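Local coordinates for protein D-glyceraldehyde dehydrogenase (NADP(+)) (Thermoplasma acidophilum, PDB 5IZD) that oxidises D-glyceraldehyde to (R)-glycerate with NADP(+) in the non-phosphorylated Entner-Doudoroff pathway, working as a homotetramer, at residues Ala252-Trp257 with Leu266-Trp271; Arg286-Glu291 with Lys376-Glu381; Ser299-Leu304 with Pro365-Asn370; Ala371-Lys376 with Tyr399-Asp404. All blocks are in the same frame, centred on the assembly; numbering follows the deposited sequence.

Contact 1 of 4, residues Ala252-Trp257 with Leu266-Trp271; sequences APFMVW and LKTLLW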
# COMPACT_ATOMS: atom_id res chain seq x y z
N ALA A 252 -8.99 -24.30 -17.87
CA ALA A 252 -9.85 -23.15 -17.90
C ALA A 252 -11.24 -23.44 -18.47
O ALA A 252 -11.35 -23.90 -19.62
CB ALA A 252 -9.20 -22.04 -18.71
N PRO A 253 -12.30 -23.21 -17.65
CA PRO A 253 -13.62 -23.27 -18.26
C PRO A 253 -13.92 -22.03 -19.10
O PRO A 253 -13.61 -20.90 -18.68
CB PRO A 253 -14.57 -23.33 -17.04
CG PRO A 253 -13.89 -22.52 -15.98
CD PRO A 253 -12.36 -22.71 -16.27
N PHE A 254 -14.57 -22.25 -20.23
CA PHE A 254 -15.03 -21.22 -21.14
C PHE A 254 -16.57 -21.20 -21.12
O PHE A 254 -17.22 -22.11 -21.68
CB PHE A 254 -14.50 -21.51 -22.53
CG PHE A 254 -14.51 -20.33 -23.46
CD1 PHE A 254 -15.70 -19.92 -24.06
CD2 PHE A 254 -13.36 -19.61 -23.71
CE1 PHE A 254 -15.72 -18.83 -24.91
CE2 PHE A 254 -13.39 -18.51 -24.54
CZ PHE A 254 -14.56 -18.12 -25.14
N MET A 255 -17.15 -20.14 -20.54
CA MET A 255 -18.58 -20.12 -20.24
C MET A 255 -19.30 -19.07 -21.08
O MET A 255 -18.92 -17.90 -21.06
CB MET A 255 -18.74 -19.81 -18.73
CG MET A 255 -18.23 -20.94 -17.83
SD MET A 255 -17.96 -20.43 -16.10
CE MET A 255 -16.44 -19.50 -16.29
N VAL A 256 -20.33 -19.46 -21.80
CA VAL A 256 -21.04 -18.58 -22.72
C VAL A 256 -22.51 -18.63 -22.31
O VAL A 256 -23.23 -19.60 -22.57
CB VAL A 256 -20.86 -19.04 -24.18
CG1 VAL A 256 -21.55 -18.08 -25.14
CG2 VAL A 256 -19.34 -19.17 -24.52
N TRP A 257 -22.94 -17.57 -21.64
CA TRP A 257 -24.32 -17.49 -21.16
C TRP A 257 -25.24 -17.19 -22.36
O TRP A 257 -24.75 -16.84 -23.44
CB TRP A 257 -24.42 -16.46 -20.04
CG TRP A 257 -25.71 -16.54 -19.33
CD1 TRP A 257 -26.69 -15.57 -19.28
CD2 TRP A 257 -26.21 -17.65 -18.55
NE1 TRP A 257 -27.75 -16.02 -18.55
CE2 TRP A 257 -27.48 -17.27 -18.07
CE3 TRP A 257 -25.70 -18.90 -18.20
CZ2 TRP A 257 -28.27 -18.12 -17.27
CZ3 TRP A 257 -26.46 -19.75 -17.44
CH2 TRP A 257 -27.75 -19.36 -16.97
N LEU A 266 -17.08 -16.43 -29.97
CA LEU A 266 -16.40 -17.27 -30.98
C LEU A 266 -14.99 -16.80 -31.32
O LEU A 266 -14.10 -17.61 -31.42
CB LEU A 266 -17.24 -17.41 -32.26
CG LEU A 266 -18.46 -18.28 -32.06
CD1 LEU A 266 -19.53 -18.05 -33.15
CD2 LEU A 266 -18.03 -19.73 -31.98
N LYS A 267 -14.80 -15.50 -31.50
CA LYS A 267 -13.48 -14.96 -31.75
C LYS A 267 -12.54 -15.27 -30.60
O LYS A 267 -11.39 -15.72 -30.82
CB LYS A 267 -13.52 -13.46 -31.87
CG LYS A 267 -13.95 -12.95 -33.22
CD LYS A 267 -13.91 -11.42 -33.18
CE LYS A 267 -14.38 -10.84 -34.50
NZ LYS A 267 -14.60 -9.38 -34.35
N THR A 268 -13.00 -15.01 -29.38
CA THR A 268 -12.23 -15.29 -28.19
C THR A 268 -11.94 -16.81 -28.02
O THR A 268 -10.85 -17.17 -27.56
CB THR A 268 -12.91 -14.75 -26.92
OG1 THR A 268 -13.25 -13.36 -27.10
CG2 THR A 268 -12.03 -14.96 -25.70
N LEU A 269 -12.92 -17.66 -28.32
CA LEU A 269 -12.72 -19.10 -28.21
C LEU A 269 -11.69 -19.60 -29.23
O LEU A 269 -10.88 -20.47 -28.91
CB LEU A 269 -14.02 -19.87 -28.41
CG LEU A 269 -13.91 -21.39 -28.24
CD1 LEU A 269 -13.43 -21.75 -26.84
CD2 LEU A 269 -15.28 -22.00 -28.52
N LEU A 270 -11.72 -19.06 -30.44
CA LEU A 270 -10.68 -19.42 -31.42
C LEU A 270 -9.30 -19.11 -30.86
O LEU A 270 -8.37 -19.94 -30.98
CB LEU A 270 -10.89 -18.68 -32.74
CG LEU A 270 -11.99 -19.20 -33.67
CD1 LEU A 270 -12.19 -18.20 -34.82
CD2 LEU A 270 -11.61 -20.57 -34.24
N TRP A 271 -9.17 -17.92 -30.30
CA TRP A 271 -7.94 -17.53 -29.61
C TRP A 271 -7.60 -18.48 -28.43
O TRP A 271 -6.51 -19.10 -28.40
CB TRP A 271 -7.98 -16.08 -29.11
CG TRP A 271 -6.72 -15.77 -28.40
CD1 TRP A 271 -5.54 -15.33 -28.96
CD2 TRP A 271 -6.47 -15.91 -27.00
NE1 TRP A 271 -4.58 -15.22 -28.00
CE2 TRP A 271 -5.11 -15.60 -26.79
CE3 TRP A 271 -7.24 -16.33 -25.90
CZ2 TRP A 271 -4.53 -15.65 -25.54
CZ3 TRP A 271 -6.63 -16.41 -24.64
CH2 TRP A 271 -5.31 -16.07 -24.49

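Contact 2 of 4, residues Arg286-Glu291 with Lys376-Glu381; sequences RLYVHE and KIFQEE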
# COMPACT_ATOMS: atom_id res chain seq x y z
N ARG A 286 -12.35 -26.41 -21.36
CA ARG A 286 -13.69 -27.02 -21.20
C ARG A 286 -14.69 -25.99 -21.67
O ARG A 286 -14.62 -24.87 -21.21
CB ARG A 286 -14.05 -27.23 -19.74
CG ARG A 286 -13.04 -27.95 -18.93
CD ARG A 286 -13.52 -28.06 -17.54
NE ARG A 286 -12.92 -27.09 -16.61
CZ ARG A 286 -13.42 -26.77 -15.43
NH1 ARG A 286 -14.62 -27.23 -15.06
NH2 ARG A 286 -12.73 -25.96 -14.67
N LEU A 287 -15.63 -26.37 -22.52
CA LEU A 287 -16.58 -25.43 -23.10
C LEU A 287 -17.98 -25.69 -22.53
O LEU A 287 -18.48 -26.79 -22.59
CB LEU A 287 -16.52 -25.55 -24.62
CG LEU A 287 -17.43 -24.70 -25.48
CD1 LEU A 287 -17.31 -23.24 -25.11
CD2 LEU A 287 -17.10 -24.88 -26.94
N TYR A 288 -18.55 -24.66 -21.90
CA TYR A 288 -19.89 -24.67 -21.31
C TYR A 288 -20.72 -23.60 -22.01
O TYR A 288 -20.44 -22.40 -21.85
CB TYR A 288 -19.84 -24.34 -19.80
CG TYR A 288 -19.06 -25.35 -19.02
CD1 TYR A 288 -19.59 -26.57 -18.71
CD2 TYR A 288 -17.79 -25.09 -18.62
CE1 TYR A 288 -18.90 -27.49 -17.97
CE2 TYR A 288 -17.09 -25.99 -17.88
CZ TYR A 288 -17.64 -27.19 -17.55
OH TYR A 288 -16.85 -28.12 -16.91
N VAL A 289 -21.74 -24.03 -22.77
CA VAL A 289 -22.58 -23.11 -23.51
C VAL A 289 -24.05 -23.27 -23.10
O VAL A 289 -24.59 -24.37 -22.90
CB VAL A 289 -22.41 -23.28 -25.02
CG1 VAL A 289 -23.14 -22.20 -25.78
CG2 VAL A 289 -20.92 -23.26 -25.41
N HIS A 290 -24.72 -22.16 -22.98
CA HIS A 290 -26.11 -22.23 -22.56
C HIS A 290 -26.93 -23.02 -23.58
O HIS A 290 -26.75 -22.85 -24.79
CB HIS A 290 -26.63 -20.82 -22.31
CG HIS A 290 -27.95 -20.78 -21.63
ND1 HIS A 290 -29.10 -21.22 -22.24
CD2 HIS A 290 -28.32 -20.34 -20.40
CE1 HIS A 290 -30.13 -21.05 -21.42
NE2 HIS A 290 -29.69 -20.51 -20.30
N GLU A 291 -27.76 -23.93 -23.07
CA GLU A 291 -28.67 -24.77 -23.90
C GLU A 291 -29.45 -24.07 -25.03
O GLU A 291 -29.66 -24.66 -26.08
CB GLU A 291 -29.66 -25.57 -23.02
CG GLU A 291 -30.67 -24.75 -22.19
CD GLU A 291 -31.60 -25.61 -21.33
OE1 GLU A 291 -32.65 -25.09 -20.87
OE2 GLU A 291 -31.31 -26.81 -21.09
N LYS A 376 -11.95 -37.74 -18.31
CA LYS A 376 -10.58 -37.21 -18.39
C LYS A 376 -10.48 -35.93 -19.26
O LYS A 376 -9.72 -35.01 -18.93
CB LYS A 376 -9.56 -38.30 -18.87
CG LYS A 376 -9.17 -39.34 -17.78
CD LYS A 376 -8.09 -40.34 -18.27
CE LYS A 376 -8.01 -41.64 -17.44
N ILE A 377 -11.25 -35.86 -20.32
CA ILE A 377 -11.31 -34.67 -21.21
C ILE A 377 -11.75 -33.37 -20.46
O ILE A 377 -11.40 -32.25 -20.86
CB ILE A 377 -12.26 -35.05 -22.39
CG1 ILE A 377 -11.52 -35.96 -23.37
CG2 ILE A 377 -12.87 -33.89 -23.13
CD1 ILE A 377 -10.48 -35.26 -24.23
N PHE A 378 -12.51 -33.55 -19.37
CA PHE A 378 -12.97 -32.46 -18.53
C PHE A 378 -12.20 -32.32 -17.18
O PHE A 378 -12.38 -31.31 -16.52
CB PHE A 378 -14.51 -32.60 -18.30
CG PHE A 378 -15.33 -31.76 -19.24
CD1 PHE A 378 -15.27 -31.97 -20.59
CD2 PHE A 378 -16.10 -30.74 -18.79
CE1 PHE A 378 -16.00 -31.18 -21.48
CE2 PHE A 378 -16.82 -29.95 -19.66
CZ PHE A 378 -16.77 -30.16 -21.00
N GLN A 379 -11.39 -33.31 -16.77
CA GLN A 379 -10.75 -33.29 -15.46
C GLN A 379 -9.21 -33.26 -15.50
O GLN A 379 -8.56 -32.93 -14.49
CB GLN A 379 -11.23 -34.49 -14.62
CG GLN A 379 -12.70 -34.43 -14.25
CD GLN A 379 -13.06 -33.27 -13.33
OE1 GLN A 379 -12.29 -32.86 -12.47
NE2 GLN A 379 -14.23 -32.71 -13.56
N GLU A 380 -8.61 -33.57 -16.63
CA GLU A 380 -7.14 -33.66 -16.76
C GLU A 380 -6.67 -32.67 -17.88
O GLU A 380 -7.28 -32.63 -18.96
CB GLU A 380 -6.69 -35.10 -17.15
CG GLU A 380 -7.06 -36.21 -16.17
N GLU A 381 -5.61 -31.90 -17.61
CA GLU A 381 -5.12 -30.89 -18.56
C GLU A 381 -4.80 -31.60 -19.85
O GLU A 381 -4.24 -32.66 -19.82
CB GLU A 381 -3.90 -30.16 -18.01
CG GLU A 381 -3.49 -28.90 -18.82
CD GLU A 381 -2.25 -28.17 -18.22
OE1 GLU A 381 -1.34 -28.95 -17.87
OE2 GLU A 381 -2.20 -26.86 -18.12

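Contact 3 of 4, residues Ser299-Leu304 with Pro365-Asn370; sequences SRFVEL and PTIIGN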
# COMPACT_ATOMS: atom_id res chain seq x y z
N SER A 299 -21.98 -25.30 -34.05
CA SER A 299 -21.97 -25.32 -35.52
C SER A 299 -21.01 -24.23 -36.05
O SER A 299 -20.13 -24.50 -36.85
CB SER A 299 -23.42 -25.10 -35.99
OG SER A 299 -23.51 -24.86 -37.37
N ARG A 300 -21.16 -23.00 -35.54
CA ARG A 300 -20.32 -21.88 -35.96
C ARG A 300 -18.86 -22.19 -35.58
O ARG A 300 -17.94 -21.95 -36.37
CB ARG A 300 -20.81 -20.54 -35.35
CG ARG A 300 -22.15 -20.11 -35.93
CD ARG A 300 -22.55 -18.68 -35.60
NE ARG A 300 -21.54 -17.78 -36.17
CZ ARG A 300 -21.34 -16.52 -35.82
NH1 ARG A 300 -22.09 -15.93 -34.90
NH2 ARG A 300 -20.38 -15.83 -36.44
N PHE A 301 -18.65 -22.77 -34.39
CA PHE A 301 -17.30 -23.05 -33.88
C PHE A 301 -16.60 -24.13 -34.70
O PHE A 301 -15.41 -24.01 -35.00
CB PHE A 301 -17.35 -23.49 -32.41
CG PHE A 301 -16.00 -23.85 -31.83
CD1 PHE A 301 -14.92 -22.99 -31.96
CD2 PHE A 301 -15.85 -25.03 -31.08
CE1 PHE A 301 -13.68 -23.32 -31.40
CE2 PHE A 301 -14.62 -25.34 -30.51
CZ PHE A 301 -13.53 -24.50 -30.69
N VAL A 302 -17.34 -25.17 -35.04
CA VAL A 302 -16.83 -26.19 -35.97
C VAL A 302 -16.44 -25.57 -37.34
O VAL A 302 -15.32 -25.83 -37.87
CB VAL A 302 -17.83 -27.35 -36.12
CG1 VAL A 302 -17.36 -28.29 -37.24
CG2 VAL A 302 -17.96 -28.09 -34.80
N GLU A 303 -17.34 -24.75 -37.89
CA GLU A 303 -17.13 -24.08 -39.20
C GLU A 303 -15.90 -23.18 -39.17
O GLU A 303 -15.08 -23.23 -40.09
CB GLU A 303 -18.36 -23.30 -39.66
CG GLU A 303 -18.27 -22.63 -41.02
CD GLU A 303 -18.11 -23.61 -42.17
OE1 GLU A 303 -17.61 -23.16 -43.22
OE2 GLU A 303 -18.46 -24.80 -42.05
N LEU A 304 -15.71 -22.41 -38.10
CA LEU A 304 -14.52 -21.58 -38.01
C LEU A 304 -13.20 -22.37 -37.85
O LEU A 304 -12.14 -22.02 -38.45
CB LEU A 304 -14.67 -20.58 -36.89
CG LEU A 304 -15.69 -19.50 -37.20
CD1 LEU A 304 -16.23 -18.98 -35.89
CD2 LEU A 304 -15.03 -18.38 -37.99
N PRO A 365 -7.31 -29.28 -35.12
CA PRO A 365 -8.35 -28.84 -34.19
C PRO A 365 -9.42 -29.93 -33.96
O PRO A 365 -9.95 -30.51 -34.93
CB PRO A 365 -8.96 -27.63 -34.91
CG PRO A 365 -7.83 -27.07 -35.67
CD PRO A 365 -7.15 -28.31 -36.22
N THR A 366 -9.67 -30.25 -32.70
CA THR A 366 -10.49 -31.39 -32.35
C THR A 366 -11.60 -30.96 -31.33
O THR A 366 -11.28 -30.44 -30.26
CB THR A 366 -9.64 -32.51 -31.78
OG1 THR A 366 -8.63 -32.91 -32.73
CG2 THR A 366 -10.53 -33.70 -31.40
N ILE A 367 -12.86 -31.20 -31.70
CA ILE A 367 -14.03 -30.75 -30.96
C ILE A 367 -14.86 -31.99 -30.65
O ILE A 367 -15.14 -32.80 -31.54
CB ILE A 367 -14.84 -29.69 -31.75
CG1 ILE A 367 -13.95 -28.48 -32.11
CG2 ILE A 367 -16.04 -29.21 -30.94
CD1 ILE A 367 -14.46 -27.74 -33.33
N ILE A 368 -15.16 -32.15 -29.37
CA ILE A 368 -15.84 -33.31 -28.82
C ILE A 368 -17.18 -32.96 -28.14
O ILE A 368 -17.21 -32.05 -27.32
CB ILE A 368 -14.91 -33.96 -27.79
CG1 ILE A 368 -13.64 -34.47 -28.50
CG2 ILE A 368 -15.61 -35.09 -27.06
CD1 ILE A 368 -12.74 -35.24 -27.59
N GLY A 369 -18.26 -33.71 -28.46
CA GLY A 369 -19.58 -33.70 -27.71
C GLY A 369 -19.82 -34.91 -26.79
O GLY A 369 -19.20 -36.00 -26.97
N ASN A 370 -20.70 -34.73 -25.82
CA ASN A 370 -21.10 -35.77 -24.82
C ASN A 370 -19.95 -36.58 -24.12
O ASN A 370 -19.92 -37.82 -24.16

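Contact 4 of 4, residues Ala371-Lys376 with Tyr399-Asp404; sequences ADQKSK and YDLAND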
# COMPACT_ATOMS: atom_id res chain seq x y z
N ALA A 371 -18.97 -35.87 -23.55
CA ALA A 371 -18.12 -36.45 -22.51
C ALA A 371 -18.61 -35.84 -21.20
O ALA A 371 -19.13 -34.70 -21.15
CB ALA A 371 -16.64 -36.21 -22.76
N ASP A 372 -18.53 -36.66 -20.15
CA ASP A 372 -19.08 -36.30 -18.89
C ASP A 372 -18.20 -35.18 -18.35
O ASP A 372 -16.98 -35.09 -18.67
CB ASP A 372 -19.08 -37.47 -17.88
CG ASP A 372 -19.81 -38.70 -18.37
OD1 ASP A 372 -20.57 -38.64 -19.36
OD2 ASP A 372 -19.64 -39.77 -17.74
N GLN A 373 -18.85 -34.34 -17.55
CA GLN A 373 -18.16 -33.46 -16.63
C GLN A 373 -17.03 -34.17 -15.85
O GLN A 373 -16.03 -33.55 -15.48
CB GLN A 373 -19.21 -32.91 -15.65
CG GLN A 373 -18.66 -32.08 -14.52
CD GLN A 373 -17.98 -30.82 -14.98
OE1 GLN A 373 -18.12 -30.39 -16.12
NE2 GLN A 373 -17.27 -30.19 -14.06
N LYS A 374 -17.25 -35.44 -15.53
CA LYS A 374 -16.32 -36.21 -14.72
C LYS A 374 -15.29 -37.00 -15.56
O LYS A 374 -14.43 -37.61 -14.97
CB LYS A 374 -17.09 -37.15 -13.77
N SER A 375 -15.34 -36.95 -16.90
CA SER A 375 -14.36 -37.65 -17.77
C SER A 375 -12.94 -37.00 -17.79
O SER A 375 -12.76 -35.85 -17.37
CB SER A 375 -14.89 -37.70 -19.21
OG SER A 375 -14.80 -36.42 -19.81
N LYS A 376 -11.95 -37.74 -18.31
CA LYS A 376 -10.58 -37.21 -18.39
C LYS A 376 -10.48 -35.93 -19.26
O LYS A 376 -9.72 -35.01 -18.93
CB LYS A 376 -9.56 -38.30 -18.87
CG LYS A 376 -9.17 -39.34 -17.78
CD LYS A 376 -8.09 -40.34 -18.27
CE LYS A 376 -8.01 -41.64 -17.44
N TYR A 399 -21.43 -22.07 -12.13
CA TYR A 399 -20.40 -21.88 -11.13
C TYR A 399 -19.86 -23.20 -10.61
O TYR A 399 -18.64 -23.36 -10.46
CB TYR A 399 -20.88 -21.09 -9.89
CG TYR A 399 -21.35 -19.66 -10.10
CD1 TYR A 399 -20.86 -18.91 -11.14
CD2 TYR A 399 -22.31 -19.08 -9.23
CE1 TYR A 399 -21.28 -17.63 -11.34
CE2 TYR A 399 -22.73 -17.77 -9.42
CZ TYR A 399 -22.18 -17.04 -10.48
OH TYR A 399 -22.55 -15.75 -10.76
N ASP A 400 -20.78 -24.11 -10.31
CA ASP A 400 -20.39 -25.41 -9.71
C ASP A 400 -19.56 -26.29 -10.67
O ASP A 400 -18.63 -26.95 -10.25
CB ASP A 400 -21.61 -26.23 -9.24
CG ASP A 400 -22.27 -25.65 -8.00
OD1 ASP A 400 -21.65 -24.83 -7.29
OD2 ASP A 400 -23.41 -26.05 -7.72
N LEU A 401 -19.96 -26.31 -11.93
CA LEU A 401 -19.25 -27.05 -12.94
C LEU A 401 -17.82 -26.49 -13.15
O LEU A 401 -16.84 -27.26 -13.25
CB LEU A 401 -20.02 -27.08 -14.25
CG LEU A 401 -21.32 -27.89 -14.21
CD1 LEU A 401 -22.05 -27.61 -15.50
CD2 LEU A 401 -21.17 -29.41 -14.08
N ALA A 402 -17.73 -25.16 -13.24
CA ALA A 402 -16.48 -24.45 -13.36
C ALA A 402 -15.54 -24.75 -12.21
O ALA A 402 -14.32 -25.03 -12.43
CB ALA A 402 -16.72 -22.97 -13.49
N ASN A 403 -16.06 -24.72 -11.00
CA ASN A 403 -15.25 -24.96 -9.83
C ASN A 403 -14.93 -26.43 -9.57
O ASN A 403 -14.08 -26.71 -8.74
CB ASN A 403 -15.87 -24.33 -8.58
CG ASN A 403 -15.89 -22.81 -8.63
OD1 ASN A 403 -15.03 -22.17 -9.21
ND2 ASN A 403 -16.88 -22.24 -7.99
N ASP A 404 -15.59 -27.34 -10.30
CA ASP A 404 -15.41 -28.78 -10.14
C ASP A 404 -14.15 -29.20 -10.92
O ASP A 404 -14.23 -29.77 -12.03
CB ASP A 404 -16.68 -29.54 -10.60
CG ASP A 404 -16.54 -31.04 -10.54
OD1 ASP A 404 -15.85 -31.57 -9.66
OD2 ASP A 404 -17.10 -31.70 -11.43

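Contact 1 of 4, residues Ala252-Trp257 with Leu266-Trp271
Phe254, on strand 252-256, lays its ring against Leu269 of helix 262-274. The side chains that meet do so through carbon atoms alone, and all are buried. Leu269 uses two parts of its side chain. Its CD1 methyl sits over the middle of one ring face, in a CH-pi contact 3.8 Å from the centroid of the Phe254 ring and only 9° off the ring normal. Its CB comes to the far end of the ring, 3.7 Å from Phe254 CZ. The same CZ reaches the helix backbone, 3.6 Å from Leu269 N, and this leaves little room between ring and helix. In Leu269, CG is anti to the backbone N (chi1 -177°), which brings the CD1 branch back over the ring. Thr268 adds a second wall at the ring edge, near its plane, with its CG2 methyl 4.0 Å from Phe254 CE2. Its hydroxyl is used otherwise: OG1 bonds to Asn264 O, one turn back in the helix. The methyl is thus the part offered to the ring. With an alanine at Phe254, a gap would probably open under the helix, and Leu269 CD1 would lose the ring face it rests on. Tyr412 and Leu287, on the two flanking strands, also pack against Phe254. Leu482 of a neighbouring subunit packs on Thr268. Strand 252-256 continues into helix 262-274 and then into the parallel neighbouring strand 284-290. This is a beta-alpha-beta crossover, the building unit of the alpha/beta catalytic domain of aldehyde dehydrogenases.

Contact 2 of 4, residues Arg286-Glu291 with Lys376-Glu381
In the catalytic domain of this aldehyde dehydrogenase, the short helix 376-379 is set against the start of the central strand 284-290 by Phe378, which meets Arg286 and Tyr288. Phe378 and Tyr288 form an offset edge-to-face pair. The edge of Phe378 is turned toward the face of Tyr288, with the centroids of the Phe378 and Tyr288 rings 5.5 Å apart and the planes at 84°. The closest approach is at the hydroxyl, where Tyr288 OH lies 3.3 Å from Phe378 CE2. Arg286 comes from another direction. Its CB lies over a face of the Phe378 ring, toward the rim. Arg286 CB lies 3.9 Å from Phe378 CE2. Its CD passes 3.6 Å from Phe378 O. The Arg286 chain then bends at chi3 (-101°), and NH1 donates to Tyr288 OH at 3.0 Å, with the hydroxyl tilted slightly out of the guanidinium plane. That hydroxyl is held a second time by Gln373 OE1, which probably holds the phenol end in place. The guanidinium also bonds to three backbone oxygens, through NE to Lys251 O, NH1 to Leu401 O and NH2 to Ala402 O. Beyond Phe378 the chain runs on to Glu381, which probably takes part in NADP binding. Strand 284-290 lies between parallel strands 252-256 and 386-392, while Ile377 of the short helix packs on helix 324-339.

Contact 3 of 4, residues Ser299-Leu304 with Pro365-Asn370
Ile367 points from strand 366-369 into helix 294-305 and meets Phe301 and Val302. This is helix-on-sheet packing in the alpha/beta catalytic domain. Ile367 puts CG1 and CD1 against the CD2-CE2 bond of the Phe301 ring, with CG1 3.6 Å from Phe301 CE2. The side chains of Phe301 and Ile367 cross at a slant. With CG beside its carbonyl carbon and opposite the backbone N (chi1 177°), Phe301 swings its ring out to the strand. Ile367 has CG1 beside its backbone N (chi1 -57°), and the extended end carries CD1 forward between the two helix residues. Its CG2 branch also stays near the ring, 4.1 Å from Phe301 CE2. Replacing Ile367 with a glycine would probably open a gap between helix and strand and leave the Phe301 ring freer to turn. Leu269 of helix 262-274 and Ile387 of the adjoining strand also touch Phe301, while Met298 and Ser305 touch Ile367. On the more open side, Val302 directs its CG2 methyl at the tip of Ile367, with Val302 CG2 3.8 Å from Ile367 CD1.

Contact 4 of 4, residues Ala371-Lys376 with Tyr399-Asp404
Gln373 reaches from the loop 371-376 to the end of helix 395-403, where its amide NE2 serves two acceptors. The stronger bond goes to Asp404 OD2, at 3.0 Å and nearly straight (169°). The carboxylate oxygen lies in the plane of the Gln373 amide. It is met on its anti side, from somewhat outside the carboxylate plane. The second bond, from NE2 to Leu401 O, which is shared with Arg286, is weak and bent at 3.1 Å. With NE2 so placed and OE1 taken by the Tyr288 hydroxyl, the amide is unlikely to flip. The Gln373 chain bends at chi2 (64°), and its flat end then lies by Leu401, with CD 3.6 Å from Leu401 CD2. Within the loop, Asp372 O accepts twice from Ser375, from N at 3.0 Å and from OG at 2.8 Å. Gln373 O takes a bond from Gln379 NE2. The motif is a type I beta turn, Asp372 to Ser375, that runs into the N-cap of helix 376-379 at Ser375. Gln373 of that turn is bonded to the C-terminal end of helix 395-403, within the catalytic domain of the aldehyde dehydrogenase fold.

How the contacts relate
Contacts 1, 2 and 3 each have a strand of the same seven-stranded sheet. Contacts 1 and 3 are buried and apolar. Their helices, 262-274 and 294-305, lie side by side, with Leu269 CD2 3.5 Å from Phe301 CE1, and both reach the second subunit. Contact 2 is also buried but mixes rings with a guanidinium. Its strand is bonded to that of contact 1 through Phe254 N and Arg286 O. Contact 4 lies at the surface and relies on hydrogen bonds. It is the closest neighbour of contact 2: the two share Lys376 and are joined by a side-chain hydrogen bond. The two apolar contacts are helix-on-strand; the polar bonds are at the loop and helix end of contacts 2 and 4.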